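Local coordinates for 5' nucleotidase family protein (Staphylococcus aureus subsp. aureus, PDB 4Q7F) that belongs to the 5'-nucleotidase family and joins a metal-binding calcineurin-like phosphoesterase domain to a 5'-nucleotidase C-terminal domain, at residues T38-Y43 with W316-I321; F102-L107 with V157-L162; M328-A333 with A339-T344; T344-Y349 with I506-N511. All coordinates share one frame; numbering follows the deposited sequence. Where two conformers were deposited one is given.

Interaction 1 of 4, residues T38-Y43 with W316-I321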
loop_
_atom_site.group_PDB
_atom_site.type_symbol
_atom_site.label_atom_id
_atom_site.label_comp_id
_atom_site.label_asym_id
_atom_site.label_seq_id
_atom_site.Cartn_x
_atom_site.Cartn_y
_atom_site.Cartn_z
ATOM N N THR A 38 -8.599 -0.233 15.642
ATOM C CA THR A 38 -9.558 0.857 15.783
ATOM C C THR A 38 -9.895 1.073 17.273
ATOM O O THR A 38 -10.216 2.180 17.685
ATOM C CB THR A 38 -10.813 0.649 14.919
ATOM O OG1 THR A 38 -11.355 -0.635 15.154
ATOM C CG2 THR A 38 -10.455 0.736 13.451
ATOM N N SER A 39 -9.768 0.025 18.083
ATOM C CA SER A 39 -9.966 0.144 19.539
ATOM C C SER A 39 -9.126 -0.937 20.221
ATOM O O SER A 39 -8.826 -1.955 19.625
ATOM C CB SER A 39 -11.456 0.068 19.942
ATOM O OG SER A 39 -12.043 -1.196 19.653
ATOM N N ARG A 40 -8.745 -0.682 21.467
ATOM C CA ARG A 40 -7.870 -1.569 22.236
ATOM C C ARG A 40 -8.226 -3.038 22.284
ATOM O O ARG A 40 -7.354 -3.890 22.082
ATOM C CB ARG A 40 -7.759 -1.057 23.670
ATOM C CG ARG A 40 -6.865 -1.913 24.552
ATOM C CD ARG A 40 -6.760 -1.380 25.965
ATOM N NE ARG A 40 -5.778 -2.176 26.687
ATOM C CZ ARG A 40 -4.501 -1.840 26.890
ATOM N NH1 ARG A 40 -3.713 -2.680 27.542
ATOM N NH2 ARG A 40 -4.000 -0.675 26.466
ATOM N N ASN A 41 -9.498 -3.343 22.547
ATOM C CA ASN A 41 -9.945 -4.731 22.724
ATOM C C ASN A 41 -10.500 -5.372 21.441
ATOM O O ASN A 41 -10.970 -6.514 21.454
ATOM C CB ASN A 41 -10.977 -4.762 23.857
ATOM C CG ASN A 41 -10.437 -4.159 25.160
ATOM O OD1 ASN A 41 -9.438 -4.621 25.702
ATOM N ND2 ASN A 41 -11.109 -3.137 25.664
ATOM N N GLN A 42 -10.407 -4.641 20.337
ATOM C CA GLN A 42 -10.897 -5.087 19.034
ATOM C C GLN A 42 -10.344 -6.477 18.757
ATOM O O GLN A 42 -9.190 -6.780 19.089
ATOM C CB GLN A 42 -10.456 -4.088 17.942
ATOM C CG GLN A 42 -11.486 -3.735 16.857
ATOM C CD GLN A 42 -11.477 -4.583 15.599
ATOM O OE1 GLN A 42 -10.419 -4.980 15.076
ATOM N NE2 GLN A 42 -12.665 -4.793 15.048
ATOM N N TYR A 43 -11.196 -7.332 18.198
ATOM C CA TYR A 43 -10.828 -8.691 17.830
ATOM C C TYR A 43 -11.614 -8.950 16.565
ATOM O O TYR A 43 -12.807 -8.668 16.526
ATOM C CB TYR A 43 -11.221 -9.691 18.906
ATOM C CG TYR A 43 -10.573 -11.038 18.733
ATOM C CD1 TYR A 43 -10.954 -11.898 17.702
ATOM C CD2 TYR A 43 -9.576 -11.462 19.615
ATOM C CE1 TYR A 43 -10.338 -13.139 17.549
ATOM C CE2 TYR A 43 -8.967 -12.698 19.476
ATOM C CZ TYR A 43 -9.337 -13.525 18.442
ATOM O OH TYR A 43 -8.726 -14.753 18.332
ATOM N N TRP A 316 1.051 1.578 24.363
ATOM C CA TRP A 316 1.683 2.657 23.624
ATOM C C TRP A 316 0.648 3.409 22.807
ATOM O O TRP A 316 0.647 4.632 22.783
ATOM C CB TRP A 316 2.786 2.094 22.726
ATOM C CG TRP A 316 3.559 3.099 21.996
ATOM C CD1 TRP A 316 4.520 3.928 22.510
ATOM C CD2 TRP A 316 3.525 3.348 20.584
ATOM N NE1 TRP A 316 5.062 4.692 21.505
ATOM C CE2 TRP A 316 4.468 4.360 20.316
ATOM C CE3 TRP A 316 2.784 2.814 19.525
ATOM C CZ2 TRP A 316 4.682 4.858 19.031
ATOM C CZ3 TRP A 316 2.996 3.297 18.256
ATOM C CH2 TRP A 316 3.941 4.303 18.010
ATOM N N LEU A 317 -0.252 2.668 22.158
ATOM C CA LEU A 317 -1.297 3.288 21.368
ATOM C C LEU A 317 -2.234 4.157 22.202
ATOM O O LEU A 317 -2.799 5.124 21.696
ATOM C CB LEU A 317 -2.073 2.222 20.596
ATOM C CG LEU A 317 -1.255 1.620 19.451
ATOM C CD1 LEU A 317 -2.009 0.470 18.829
ATOM C CD2 LEU A 317 -0.932 2.678 18.393
ATOM N N ASP A 318 -2.384 3.832 23.482
ATOM C CA ASP A 318 -3.245 4.608 24.369
ATOM C C ASP A 318 -2.588 5.849 24.945
ATOM O O ASP A 318 -3.258 6.640 25.616
ATOM C CB ASP A 318 -3.760 3.721 25.522
ATOM C CG ASP A 318 -4.789 2.703 25.060
ATOM O OD1 ASP A 318 -5.407 2.920 23.984
ATOM O OD2 ASP A 318 -4.985 1.691 25.772
ATOM N N TYR A 319 -1.286 6.029 24.691
ATOM C CA TYR A 319 -0.555 7.163 25.233
ATOM C C TYR A 319 -1.238 8.447 24.795
ATOM O O TYR A 319 -1.481 8.647 23.612
ATOM C CB TYR A 319 0.912 7.160 24.781
ATOM C CG TYR A 319 1.666 8.368 25.281
ATOM C CD1 TYR A 319 2.204 8.395 26.563
ATOM C CD2 TYR A 319 1.811 9.500 24.483
ATOM C CE1 TYR A 319 2.880 9.516 27.036
ATOM C CE2 TYR A 319 2.491 10.620 24.940
ATOM C CZ TYR A 319 3.023 10.621 26.215
ATOM O OH TYR A 319 3.692 11.732 26.666
ATOM N N GLU A 320 -1.553 9.296 25.764
ATOM C CA GLU A 320 -2.239 10.548 25.482
ATOM C C GLU A 320 -1.293 11.638 24.972
ATOM O O GLU A 320 -0.318 11.994 25.635
ATOM C CB GLU A 320 -2.994 11.019 26.732
ATOM C CG GLU A 320 -3.696 12.349 26.538
ATOM C CD GLU A 320 -4.612 12.720 27.687
ATOM O OE1 GLU A 320 -5.220 11.816 28.310
ATOM O OE2 GLU A 320 -4.746 13.937 27.935
ATOM N N ILE A 321 -1.594 12.165 23.788
ATOM C CA ILE A 321 -0.797 13.216 23.182
ATOM C C ILE A 321 -1.214 14.564 23.781
ATOM O O ILE A 321 -0.377 15.311 24.291
ATOM C CB ILE A 321 -0.990 13.264 21.649
ATOM C CG1 ILE A 321 -0.747 11.877 21.013
ATOM C CG2 ILE A 321 -0.080 14.317 21.039
ATOM C CD1 ILE A 321 0.684 11.397 21.109
#
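Arg40 and Asp318 form a salt bridge, the one close contact between residues 38-43 and 316-321. NH2 of Arg40 donates to OD2 of Asp318 at 2.7 Å. The bond is bent, with an N-H...O angle of 145°. The acceptor sits at the edge of the guanidinium group, near its plane. The fit is less regular on the acid side. OD2 is approached on its anti side, and the donor stands 35° out of the carboxylate plane. A single N-H, from NH2, makes the bridge to this acid. Arg40 has CG anti to its backbone N and an extended chain from CG to NE. This carries the guanidinium away from the loop and across to the acid. On the way, CD of Arg40 passes OD2 of Asp318 at 3.6 Å.

Arg40 lies in a type I beta turn from Ser39 to Gln42, closed by Gln42 N to Ser39 O at 3.2 Å. The turn belongs to the loop between strand 19-25 and helix 48-59 of the calcineurin-like part. Asp318 lies where helix 304-317 gives way to strand 320-323, which leads into the C-terminal part. In that passage Tyr319 N bonds Trp316 O at 3.1 Å.

The other ends of both charged groups are also paired. NH1 of Arg40 makes a salt bridge to Asp315 OD1, and OD1 of Asp318 makes one to Arg378 NH2. With an arginine on each oxygen, Asp318 is probably ionised. The carbonyls of Arg40 and Gln42 both accept from Arg310 NH2.

Interaction 2 of 4, residues F102-L107 with V157-L162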
loop_
_atom_site.group_PDB
_atom_site.type_symbol
_atom_site.label_atom_id
_atom_site.label_comp_id
_atom_site.label_asym_id
_atom_site.label_seq_id
_atom_site.Cartn_x
_atom_site.Cartn_y
_atom_site.Cartn_z
ATOM N N PHE A 102 7.985 -20.418 6.869
ATOM C CA PHE A 102 7.673 -20.145 5.477
ATOM C C PHE A 102 8.804 -20.695 4.614
ATOM O O PHE A 102 9.897 -21.001 5.111
ATOM C CB PHE A 102 7.558 -18.649 5.208
ATOM C CG PHE A 102 6.241 -18.064 5.572
ATOM C CD1 PHE A 102 5.905 -17.849 6.901
ATOM C CD2 PHE A 102 5.354 -17.650 4.575
ATOM C CE1 PHE A 102 4.683 -17.285 7.237
ATOM C CE2 PHE A 102 4.151 -17.090 4.896
ATOM C CZ PHE A 102 3.807 -16.893 6.225
ATOM N N ASP A 103 8.539 -20.790 3.320
ATOM C CA ASP A 103 9.493 -21.329 2.378
ATOM C C ASP A 103 10.154 -20.237 1.598
ATOM O O ASP A 103 11.363 -20.283 1.340
ATOM C CB ASP A 103 8.787 -22.356 1.487
ATOM C CG ASP A 103 8.320 -23.569 2.291
ATOM O OD1 ASP A 103 9.200 -24.311 2.814
ATOM O OD2 ASP A 103 7.085 -23.765 2.423
ATOM N N PHE A 104 9.380 -19.215 1.243
ATOM C CA PHE A 104 9.949 -18.109 0.561
ATOM C C PHE A 104 8.948 -16.974 0.463
ATOM O O PHE A 104 7.758 -17.104 0.843
ATOM C CB PHE A 104 10.492 -18.486 -0.824
ATOM C CG PHE A 104 9.474 -19.067 -1.750
ATOM C CD1 PHE A 104 8.681 -18.248 -2.523
ATOM C CD2 PHE A 104 9.339 -20.437 -1.870
ATOM C CE1 PHE A 104 7.739 -18.788 -3.385
ATOM C CE2 PHE A 104 8.407 -20.989 -2.725
ATOM C CZ PHE A 104 7.610 -20.155 -3.489
ATOM N N GLY A 105 9.478 -15.847 0.032
ATOM C CA GLY A 105 8.682 -14.637 -0.163
ATOM C C GLY A 105 9.206 -13.736 -1.253
ATOM O O GLY A 105 10.174 -14.075 -1.966
ATOM N N THR A 106 8.526 -12.598 -1.404
ATOM C CA THR A 106 8.861 -11.587 -2.362
ATOM C C THR A 106 8.855 -10.197 -1.687
ATOM O O THR A 106 8.398 -10.035 -0.528
ATOM C CB THR A 106 7.837 -11.541 -3.519
ATOM O OG1 THR A 106 6.544 -11.233 -3.002
ATOM C CG2 THR A 106 7.805 -12.869 -4.259
ATOM N N LEU A 107 9.340 -9.207 -2.427
ATOM C CA LEU A 107 9.401 -7.844 -1.954
ATOM C C LEU A 107 8.276 -7.045 -2.522
ATOM O O LEU A 107 7.982 -7.123 -3.720
ATOM C CB LEU A 107 10.698 -7.166 -2.400
ATOM C CG LEU A 107 12.018 -7.639 -1.828
ATOM C CD1 LEU A 107 13.134 -6.922 -2.550
ATOM C CD2 LEU A 107 12.078 -7.397 -0.325
ATOM N N VAL A 157 9.802 -27.846 -9.979
ATOM C CA VAL A 157 9.059 -26.602 -9.913
ATOM C C VAL A 157 10.062 -25.456 -9.932
ATOM O O VAL A 157 11.069 -25.509 -9.235
ATOM C CB VAL A 157 8.244 -26.483 -8.612
ATOM C CG1 VAL A 157 7.501 -25.152 -8.586
ATOM C CG2 VAL A 157 7.286 -27.649 -8.483
ATOM N N GLY A 158 9.772 -24.422 -10.724
ATOM C CA GLY A 158 10.608 -23.240 -10.812
ATOM C C GLY A 158 9.804 -22.040 -10.346
ATOM O O GLY A 158 8.671 -21.836 -10.791
ATOM N N VAL A 159 10.375 -21.262 -9.436
ATOM C CA VAL A 159 9.684 -20.110 -8.893
ATOM C C VAL A 159 10.459 -18.838 -9.175
ATOM O O VAL A 159 11.664 -18.764 -8.950
ATOM C CB VAL A 159 9.490 -20.220 -7.366
ATOM C CG1 VAL A 159 8.654 -19.054 -6.860
ATOM C CG2 VAL A 159 8.814 -21.520 -7.006
ATOM N N ILE A 160 9.769 -17.837 -9.691
ATOM C CA ILE A 160 10.405 -16.565 -9.931
ATOM C C ILE A 160 9.641 -15.476 -9.187
ATOM O O ILE A 160 8.417 -15.403 -9.281
ATOM C CB ILE A 160 10.515 -16.229 -11.437
ATOM C CG1 ILE A 160 11.233 -14.890 -11.617
ATOM C CG2 ILE A 160 9.147 -16.184 -12.110
ATOM C CD1 ILE A 160 11.595 -14.581 -13.066
ATOM N N GLY A 161 10.384 -14.657 -8.435
ATOM C CA GLY A 161 9.833 -13.534 -7.679
ATOM C C GLY A 161 10.047 -12.218 -8.413
ATOM O O GLY A 161 11.140 -11.915 -8.890
ATOM N N LEU A 162 8.988 -11.433 -8.499
ATOM C CA LEU A 162 9.004 -10.162 -9.202
ATOM C C LEU A 162 8.257 -9.123 -8.415
ATOM O O LEU A 162 7.333 -9.448 -7.655
ATOM C CB LEU A 162 8.354 -10.323 -10.571
ATOM C CG LEU A 162 9.144 -11.198 -11.538
ATOM C CD1 LEU A 162 8.294 -11.706 -12.701
ATOM C CD2 LEU A 162 10.377 -10.452 -12.016
#
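Phe104 and Val159 lead a buried apolar contact between the two central beta sheets of the calcineurin-like phosphoesterase fold. Strand 104-105 is an outermost strand of one sheet. Strand 155-163 belongs to the other. No hydrogen bond joins the two segments; they meet through side chains.

Phe104 and Val159 approach from opposite directions. CE1 of Phe104 comes to 3.6 Å from CG1 of Val159. CZ of Phe104 touches both methyls, with CG2 of Val159 at 4.0 Å. The valine meets the ring obliquely. Phe104 holds CG between its backbone N and carbonyl carbon (chi1 59°), and the ring reaches across the gap between the sheets.

Further along, CG2 of Thr106 rests 4.0 Å from CA of Gly161. This methyl meets backbone directly, as Gly161 has no side chain. OG1 of Thr106 is hydrogen-bonded to Asn70 OD1. The Thr106 side chain is about 9 Å from the bound magnesium ion.

Neighbouring strands widen the interface: Phe104 also touches Lys148 of strand 147-152, and both Phe104 and Thr106 touch Cys205 of strand 201-207. Ile160 and Leu162 point away from 102-107 and pack on helix 184-198.

Interaction 3 of 4, residues M328-A333 with A339-T344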
loop_
_atom_site.group_PDB
_atom_site.type_symbol
_atom_site.label_atom_id
_atom_site.label_comp_id
_atom_site.label_asym_id
_atom_site.label_seq_id
_atom_site.Cartn_x
_atom_site.Cartn_y
_atom_site.Cartn_z
HETATM N N MSE A 328 -13.104 17.279 16.680
HETATM C CA MSE A 328 -12.802 17.410 15.258
HETATM C C MSE A 328 -13.000 16.067 14.593
HETATM O O MSE A 328 -12.235 15.677 13.705
HETATM C CB MSE A 328 -11.344 17.827 15.074
HETATM C CG MSE A 328 -11.114 19.313 15.316
HETATM SE SE MSE A 328 -9.338 19.811 14.624
HETATM C CE MSE A 328 -8.225 18.473 15.543
ATOM N N THR A 329 -14.027 15.339 15.011
ATOM C CA THR A 329 -14.279 14.026 14.452
ATOM C C THR A 329 -14.853 14.138 13.045
ATOM O O THR A 329 -15.520 15.101 12.712
ATOM C CB THR A 329 -15.241 13.209 15.347
ATOM O OG1 THR A 329 -14.594 12.912 16.592
ATOM C CG2 THR A 329 -15.626 11.898 14.693
ATOM N N ILE A 330 -14.549 13.144 12.227
ATOM C CA ILE A 330 -15.082 13.040 10.890
ATOM C C ILE A 330 -16.170 11.968 10.936
ATOM O O ILE A 330 -15.880 10.782 11.084
ATOM C CB ILE A 330 -13.978 12.672 9.885
ATOM C CG1 ILE A 330 -13.035 13.871 9.724
ATOM C CG2 ILE A 330 -14.587 12.275 8.543
ATOM C CD1 ILE A 330 -11.832 13.614 8.850
ATOM N N ASN A 331 -17.423 12.399 10.841
ATOM C CA ASN A 331 -18.559 11.480 10.880
ATOM C C ASN A 331 -18.718 10.683 9.590
ATOM O O ASN A 331 -18.934 9.471 9.618
ATOM C CB ASN A 331 -19.839 12.260 11.172
ATOM C CG ASN A 331 -19.829 12.887 12.550
ATOM O OD1 ASN A 331 -19.185 12.379 13.472
ATOM N ND2 ASN A 331 -20.556 13.980 12.706
ATOM N N HIS A 332 -18.613 11.370 8.462
ATOM C CA HIS A 332 -18.723 10.723 7.170
ATOM C C HIS A 332 -17.568 11.205 6.289
ATOM O O HIS A 332 -17.459 12.387 5.970
ATOM C CB HIS A 332 -20.088 11.011 6.546
ATOM C CG HIS A 332 -21.242 10.596 7.411
ATOM N ND1 HIS A 332 -21.951 11.489 8.188
ATOM C CD2 HIS A 332 -21.792 9.381 7.643
ATOM C CE1 HIS A 332 -22.898 10.844 8.844
ATOM N NE2 HIS A 332 -22.822 9.564 8.532
ATOM N N ALA A 333 -16.703 10.267 5.920
ATOM C CA ALA A 333 -15.508 10.559 5.106
ATOM C C ALA A 333 -15.794 11.436 3.891
ATOM O O ALA A 333 -15.111 12.425 3.662
ATOM C CB ALA A 333 -14.830 9.266 4.672
ATOM N N ALA A 339 -16.307 19.156 1.040
ATOM C CA ALA A 339 -16.302 20.492 1.611
ATOM C C ALA A 339 -15.319 20.542 2.762
ATOM O O ALA A 339 -14.869 19.482 3.266
ATOM C CB ALA A 339 -17.711 20.863 2.097
ATOM N N PRO A 340 -14.955 21.760 3.173
ATOM C CA PRO A 340 -14.033 21.898 4.280
ATOM C C PRO A 340 -14.561 21.232 5.537
ATOM O O PRO A 340 -15.783 21.188 5.760
ATOM C CB PRO A 340 -13.976 23.415 4.509
ATOM C CG PRO A 340 -14.369 24.034 3.207
ATOM C CD PRO A 340 -15.308 23.061 2.555
ATOM N N HIS A 341 -13.642 20.742 6.346
ATOM C CA HIS A 341 -13.969 20.117 7.602
ATOM C C HIS A 341 -12.930 20.613 8.617
ATOM O O HIS A 341 -11.764 20.806 8.260
ATOM C CB HIS A 341 -13.904 18.592 7.444
ATOM C CG HIS A 341 -14.406 17.846 8.635
ATOM N ND1 HIS A 341 -13.620 17.613 9.738
ATOM C CD2 HIS A 341 -15.628 17.332 8.926
ATOM C CE1 HIS A 341 -14.324 16.968 10.651
ATOM N NE2 HIS A 341 -15.542 16.773 10.177
ATOM N N PRO A 342 -13.327 20.821 9.882
ATOM C CA PRO A 342 -12.324 21.292 10.844
ATOM C C PRO A 342 -11.036 20.447 10.914
ATOM O O PRO A 342 -9.956 20.992 11.162
ATOM C CB PRO A 342 -13.075 21.257 12.178
ATOM C CG PRO A 342 -14.505 21.477 11.794
ATOM C CD PRO A 342 -14.675 20.763 10.479
ATOM N N PHE A 343 -11.130 19.141 10.689
ATOM C CA PHE A 343 -9.948 18.298 10.750
ATOM C C PHE A 343 -9.025 18.475 9.522
ATOM O O PHE A 343 -7.820 18.479 9.671
ATOM C CB PHE A 343 -10.300 16.829 10.978
ATOM C CG PHE A 343 -9.090 15.962 11.198
ATOM C CD1 PHE A 343 -8.427 15.985 12.412
ATOM C CD2 PHE A 343 -8.593 15.160 10.187
ATOM C CE1 PHE A 343 -7.300 15.201 12.621
ATOM C CE2 PHE A 343 -7.463 14.386 10.385
ATOM C CZ PHE A 343 -6.813 14.413 11.604
ATOM N N THR A 344 -9.577 18.619 8.321
ATOM C CA THR A 344 -8.735 18.857 7.137
ATOM C C THR A 344 -8.123 20.262 7.218
ATOM O O THR A 344 -6.965 20.492 6.802
ATOM C CB THR A 344 -9.498 18.675 5.819
ATOM O OG1 THR A 344 -10.624 19.566 5.767
ATOM C CG2 THR A 344 -9.958 17.258 5.703
HETATM O O HOH W 1 -18.009 15.438 10.727
#
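Ile330 lies over one face of the His341 ring in a CH-pi contact. Its CG1 is 3.8 Å from the centroid of the His341 ring and 26° off the ring normal, displaced toward the rim. CD of Pro342 covers the opposite face, also toward the rim.

Among the polar contacts, ND1 of His341 accepts from Phe343 N at 3.1 Å, with a nearly straight N-H...N angle of 167°, which suggests that ND1 carries no proton. The N-H comes in tilted from the ring plane. His341 stands at the N-cap position of helix 342-355, and its side chain makes the capping bond. With CG anti to the backbone N (chi1 -172°), the ring lies beside the carbonyl carbon and reaches forward to the N-H of Phe343. At the ring edge, NE2 of His341 is hydrogen-bonded to a water at 2.9 Å. The same water accepts from Asn331 N at 3.1 Å and bridges the segments.

The capped helix packs beside strand 328-329, which pairs with strand 370-371 in the C-terminal part.

Apolar contacts complete the join. CD1 of Ile330 lies 3.8 Å from CD2 of Phe343, obliquely to the ring. Selenomethionine Met328 slides past Pro342, its CG 4.2 Å from the proline CB. A bend at the end of Met328 brings CE of Met328 to the edge of the Phe343 ring, 4.0 Å from CD1 of Phe343.

Interaction 4 of 4, residues T344-Y349 with I506-N511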
loop_
_atom_site.group_PDB
_atom_site.type_symbol
_atom_site.label_atom_id
_atom_site.label_comp_id
_atom_site.label_asym_id
_atom_site.label_seq_id
_atom_site.Cartn_x
_atom_site.Cartn_y
_atom_site.Cartn_z
ATOM N N THR A 344 -9.577 18.619 8.321
ATOM C CA THR A 344 -8.735 18.857 7.137
ATOM C C THR A 344 -8.123 20.262 7.218
ATOM O O THR A 344 -6.965 20.492 6.802
ATOM C CB THR A 344 -9.498 18.675 5.819
ATOM O OG1 THR A 344 -10.624 19.566 5.767
ATOM C CG2 THR A 344 -9.958 17.258 5.703
ATOM N N ASN A 345 -8.898 21.195 7.760
ATOM C CA ASN A 345 -8.429 22.542 7.974
ATOM C C ASN A 345 -7.246 22.507 8.928
ATOM O O ASN A 345 -6.231 23.137 8.684
ATOM C CB ASN A 345 -9.502 23.410 8.573
ATOM C CG ASN A 345 -9.053 24.831 8.706
ATOM O OD1 ASN A 345 -8.794 25.497 7.703
ATOM N ND2 ASN A 345 -8.941 25.308 9.939
ATOM N N PHE A 346 -7.390 21.734 9.999
ATOM C CA PHE A 346 -6.335 21.562 10.979
ATOM C C PHE A 346 -5.054 20.984 10.383
ATOM O O PHE A 346 -3.974 21.485 10.665
ATOM C CB PHE A 346 -6.828 20.673 12.111
ATOM C CG PHE A 346 -5.736 19.986 12.867
ATOM C CD1 PHE A 346 -4.959 20.675 13.771
ATOM C CD2 PHE A 346 -5.498 18.641 12.676
ATOM C CE1 PHE A 346 -3.952 20.030 14.465
ATOM C CE2 PHE A 346 -4.499 17.988 13.371
ATOM C CZ PHE A 346 -3.723 18.687 14.271
HETATM N N MSE A 347 -5.171 19.916 9.591
HETATM C CA MSE A 347 -3.996 19.269 9.010
HETATM C C MSE A 347 -3.296 20.228 8.095
HETATM O O MSE A 347 -2.088 20.389 8.183
HETATM C CB MSE A 347 -4.341 17.975 8.269
HETATM C CG MSE A 347 -4.686 16.841 9.249
HETATM SE SE MSE A 347 -4.633 15.107 8.322
HETATM C CE MSE A 347 -6.216 15.355 7.172
ATOM N N ASN A 348 -4.039 20.860 7.194
ATOM C CA ASN A 348 -3.444 21.843 6.290
ATOM C C ASN A 348 -2.790 23.027 7.029
ATOM O O ASN A 348 -1.714 23.471 6.648
ATOM C CB ASN A 348 -4.458 22.309 5.253
ATOM C CG ASN A 348 -4.546 21.357 4.074
ATOM O OD1 ASN A 348 -3.568 21.183 3.328
ATOM N ND2 ASN A 348 -5.712 20.767 3.869
ATOM N N TYR A 349 -3.419 23.495 8.104
ATOM C CA TYR A 349 -2.853 24.562 8.882
ATOM C C TYR A 349 -1.516 24.126 9.483
ATOM O O TYR A 349 -0.545 24.883 9.432
ATOM C CB TYR A 349 -3.800 25.058 9.968
ATOM C CG TYR A 349 -3.185 26.211 10.740
ATOM C CD1 TYR A 349 -3.063 27.469 10.161
ATOM C CD2 TYR A 349 -2.696 26.035 12.030
ATOM C CE1 TYR A 349 -2.482 28.517 10.847
ATOM C CE2 TYR A 349 -2.115 27.082 12.724
ATOM C CZ TYR A 349 -2.020 28.320 12.130
ATOM O OH TYR A 349 -1.443 29.360 12.812
ATOM N N ILE A 506 1.861 15.475 15.968
ATOM C CA ILE A 506 2.141 15.424 17.400
ATOM C C ILE A 506 2.830 16.716 17.869
ATOM O O ILE A 506 2.461 17.272 18.907
ATOM C CB ILE A 506 3.006 14.199 17.747
ATOM C CG1 ILE A 506 2.176 12.919 17.550
ATOM C CG2 ILE A 506 3.550 14.314 19.169
ATOM C CD1 ILE A 506 2.928 11.608 17.773
ATOM N N ASP A 507 3.830 17.171 17.109
ATOM C CA ASP A 507 4.557 18.418 17.411
ATOM C C ASP A 507 3.598 19.596 17.466
ATOM O O ASP A 507 3.591 20.343 18.435
ATOM C CB ASP A 507 5.646 18.713 16.363
ATOM C CG ASP A 507 6.817 17.751 16.448
ATOM O OD1 ASP A 507 6.945 17.039 17.448
ATOM O OD2 ASP A 507 7.612 17.699 15.509
ATOM N N PHE A 508 2.785 19.756 16.426
ATOM C CA PHE A 508 1.834 20.855 16.398
ATOM C C PHE A 508 0.905 20.777 17.605
ATOM O O PHE A 508 0.707 21.768 18.316
ATOM C CB PHE A 508 1.013 20.851 15.112
ATOM C CG PHE A 508 0.100 22.036 14.988
ATOM C CD1 PHE A 508 -1.150 22.028 15.581
ATOM C CD2 PHE A 508 0.500 23.171 14.297
ATOM C CE1 PHE A 508 -1.991 23.124 15.481
ATOM C CE2 PHE A 508 -0.339 24.270 14.185
ATOM C CZ PHE A 508 -1.585 24.252 14.783
ATOM N N LEU A 509 0.346 19.594 17.841
ATOM C CA LEU A 509 -0.554 19.386 18.975
ATOM C C LEU A 509 0.082 19.754 20.315
ATOM O O LEU A 509 -0.575 20.332 21.176
ATOM C CB LEU A 509 -1.035 17.936 19.019
ATOM C CG LEU A 509 -2.075 17.524 17.978
ATOM C CD1 LEU A 509 -2.308 16.023 18.038
ATOM C CD2 LEU A 509 -3.378 18.281 18.199
ATOM N N SER A 510 1.360 19.435 20.472
ATOM C CA SER A 510 2.066 19.703 21.720
ATOM C C SER A 510 2.437 21.171 21.931
ATOM O O SER A 510 2.581 21.605 23.070
ATOM C CB SER A 510 3.337 18.845 21.797
ATOM O OG SER A 510 3.023 17.463 21.725
ATOM N N ASN A 511 2.580 21.927 20.841
ATOM C CA ASN A 511 3.000 23.335 20.902
ATOM C C ASN A 511 1.898 24.397 20.877
ATOM O O ASN A 511 2.160 25.546 21.215
ATOM C CB ASN A 511 3.961 23.631 19.748
ATOM C CG ASN A 511 5.170 22.718 19.743
ATOM O OD1 ASN A 511 5.529 22.133 20.760
ATOM N ND2 ASN A 511 5.801 22.590 18.585
#
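Phe346, Tyr349 and Phe508 all hold CG anti to their backbone N, and this brings the three rings together between helix 342-355 and helix 501-511. The CA-CB bond of Phe508 is directed toward the other helix, and chi1 of -175° carries its ring on to Phe346 and Tyr349. Phe346 and Tyr349 leave their helix at a slant, and their ring ends come nearer.

Phe508 lies at the centre of this aromatic cluster. Its CD1 is 3.6 Å from CE1 of Phe346. These two rings meet obliquely, with planes at 74°, and their side chains slide past each other in opposite directions. CZ of Phe508 is 3.5 Å from CD2 of Tyr349, at the edge of the tyrosine ring. That pair is rim to rim, with planes at 87°, and neither ring covers the face of the other. CD2 of Leu509 adds an aliphatic contact 4.0 Å from CZ of Phe346.

The helix segments cross nearly at right angles, with axes 11.2 Å apart at closest approach. The large rings span this wide separation. Leu509 also packs on strand 320-323, while Asn345 bonds Val520 and Pro518 in the loop after helix 501-511.

Ser510 and Asn348 bond to carbonyls of their own helices; Asn348 ND2 also bonds Ile436 O. Ser510 OG donates to Ile506 O at 2.9 Å, and Asn348 ND2 to Thr344 O at 3.2 Å. Each carbonyl also takes a backbone N-H, from the opposite face of its plane. No hydrogen bond links the two segments, so the helices are held together here by dispersion and burial of apolar surface.

Interactions 3 and 4 share Thr344 and helix 342-355. Their centres are 14 Å apart, and SE of Met328 touches CB of Phe346 at 3.7 Å. Segment 316-321 touches interaction 4 through Ile321, whose CD1 lies 4.0 Å from CD1 of Ile506; interactions 1 and 3 stay about 11 Å apart at the nearest atoms. Interaction 2 stands apart, its centre 43 Å from those of interactions 3 and 4 and on the other side of the chain's centre. It is the contact on the metal side: the Thr106 side chain is about 9 Å from the magnesium ion and about 11 Å from the manganese ion. The Phe343 side chain is about 14 Å from the bound ligand 3D1.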